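Local coordinates for protein putative glucoamylase (Bacteroides uniformis, PDB 4GL3) that is a putative glucoamylase, probably a glycoside hydrolase that acts on glucose-containing saccharides, at residues L303-G308 with Y312-P317. Sequence-based numbering, arbitrary orientation.
Sequences LTASDG and YSAHSP
The ring of Y312 lies over the backbone of S306, whose carbonyl O sits 3.3 Å above one ring face, offset toward the rim, while OD1 of D307 meets the ring edge in plane at CD2. The carboxylate stands almost perpendicular to the ring, 85° between planes, and its OD2 is held by R44 and S375. With CG anti to the backbone N (chi1 -174°), the tyrosine ring reaches back across the strand opposite, bringing OH to 3.5 Å from A305 CB; a water joins this hydroxyl to A305 O. The H315 imidazole has S313 O 3.2 Å above one face, again off-centre, and T304 O at its edge. Here ND1 donates to T304 O at 2.9 Å, a bent bond (146° at the hydrogen) that lies close to the ring plane and helps fix the ring's rotation. The buried S306 OG, 3.3 Å from H315 CE1, donates to D307 O and also pairs with T325. Were H315 replaced by an alanine, T304 O would probably lose this donor and a gap would open beside S306. Between the two rings run two backbone hydrogen bonds, S306 N to S313 O at 3.2 Å and S313 N to S306 O at 3.1 Å. Farther along, L303 CD1 packs on the S316-P317 peptide, and both residues rest on helix 271-288. The whole is a short antiparallel beta hairpin, an inverse gamma turn at A314 bending its second strand; Y312 lies beside a bound Tris, probably from the crystallisation liquor, consistent with the hairpin bordering a surface pocket.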
# COMPACT_ATOMS: atom_id res chain seq x y z
N LEU A 303 11.03 -8.41 -7.14
CA LEU A 303 10.46 -7.80 -8.35
C LEU A 303 9.04 -7.27 -8.12
O LEU A 303 8.13 -7.99 -7.68
CB LEU A 303 10.45 -8.83 -9.49
CG LEU A 303 11.79 -9.46 -9.90
CD1 LEU A 303 11.56 -10.56 -10.93
CD2 LEU A 303 12.75 -8.39 -10.42
N THR A 304 8.86 -5.98 -8.41
CA THR A 304 7.57 -5.31 -8.33
C THR A 304 7.56 -4.08 -9.27
O THR A 304 8.58 -3.71 -9.86
CB THR A 304 7.28 -4.93 -6.89
OG1 THR A 304 5.90 -4.59 -6.75
CG2 THR A 304 8.15 -3.73 -6.40
N ALA A 305 6.39 -3.45 -9.39
CA ALA A 305 6.23 -2.22 -10.18
C ALA A 305 7.10 -1.09 -9.64
O ALA A 305 7.09 -0.81 -8.42
CB ALA A 305 4.75 -1.77 -10.23
N SER A 306 7.80 -0.42 -10.54
CA SER A 306 8.64 0.70 -10.15
C SER A 306 9.21 1.41 -11.37
O SER A 306 9.04 0.94 -12.50
CB SER A 306 9.80 0.17 -9.30
OG SER A 306 10.71 -0.57 -10.07
N ASP A 307 9.97 2.49 -11.13
CA ASP A 307 10.82 3.06 -12.16
C ASP A 307 11.83 2.01 -12.65
O ASP A 307 12.11 1.00 -11.97
CB ASP A 307 11.54 4.31 -11.65
CG ASP A 307 10.65 5.55 -11.57
OD1 ASP A 307 9.46 5.52 -11.99
OD2 ASP A 307 11.15 6.59 -11.08
N GLY A 308 12.37 2.26 -13.84
CA GLY A 308 13.28 1.37 -14.49
C GLY A 308 14.17 2.11 -15.46
O GLY A 308 13.84 3.21 -15.88
N TYR A 312 8.97 3.13 -16.49
CA TYR A 312 8.21 2.51 -15.42
C TYR A 312 7.57 1.25 -15.96
O TYR A 312 7.14 1.23 -17.09
CB TYR A 312 7.16 3.48 -14.87
CG TYR A 312 6.38 3.00 -13.67
CD1 TYR A 312 5.26 2.18 -13.82
CD2 TYR A 312 6.75 3.38 -12.38
CE1 TYR A 312 4.57 1.74 -12.71
CE2 TYR A 312 6.06 2.95 -11.27
CZ TYR A 312 4.97 2.13 -11.43
OH TYR A 312 4.26 1.72 -10.30
N SER A 313 7.57 0.18 -15.18
CA SER A 313 6.89 -1.05 -15.57
C SER A 313 6.55 -1.92 -14.36
O SER A 313 7.20 -1.81 -13.32
CB SER A 313 7.74 -1.83 -16.56
OG SER A 313 6.96 -2.83 -17.19
N ALA A 314 5.52 -2.77 -14.50
CA ALA A 314 5.04 -3.65 -13.43
C ALA A 314 5.89 -4.94 -13.40
O ALA A 314 5.47 -6.04 -13.83
CB ALA A 314 3.54 -3.92 -13.58
N HIS A 315 7.12 -4.79 -12.91
CA HIS A 315 8.10 -5.90 -12.98
C HIS A 315 7.58 -7.08 -12.15
O HIS A 315 6.95 -6.89 -11.10
CB HIS A 315 9.49 -5.51 -12.48
CG HIS A 315 10.00 -4.22 -13.03
ND1 HIS A 315 10.02 -3.06 -12.29
CD2 HIS A 315 10.47 -3.90 -14.26
CE1 HIS A 315 10.49 -2.08 -13.05
NE2 HIS A 315 10.77 -2.57 -14.25
N SER A 316 7.89 -8.29 -12.61
CA SER A 316 7.51 -9.50 -11.89
C SER A 316 8.22 -10.67 -12.56
O SER A 316 8.92 -10.51 -13.60
CB SER A 316 5.97 -9.70 -11.96
OG SER A 316 5.61 -10.26 -13.22
N PRO A 317 8.05 -11.88 -12.01
CA PRO A 317 8.68 -13.01 -12.72
C PRO A 317 8.16 -13.26 -14.15
O PRO A 317 8.81 -13.97 -14.90
CB PRO A 317 8.35 -14.20 -11.83
CG PRO A 317 8.21 -13.61 -10.45
CD PRO A 317 7.60 -12.26 -10.66
O HOH W 1 5.43 1.62 -8.04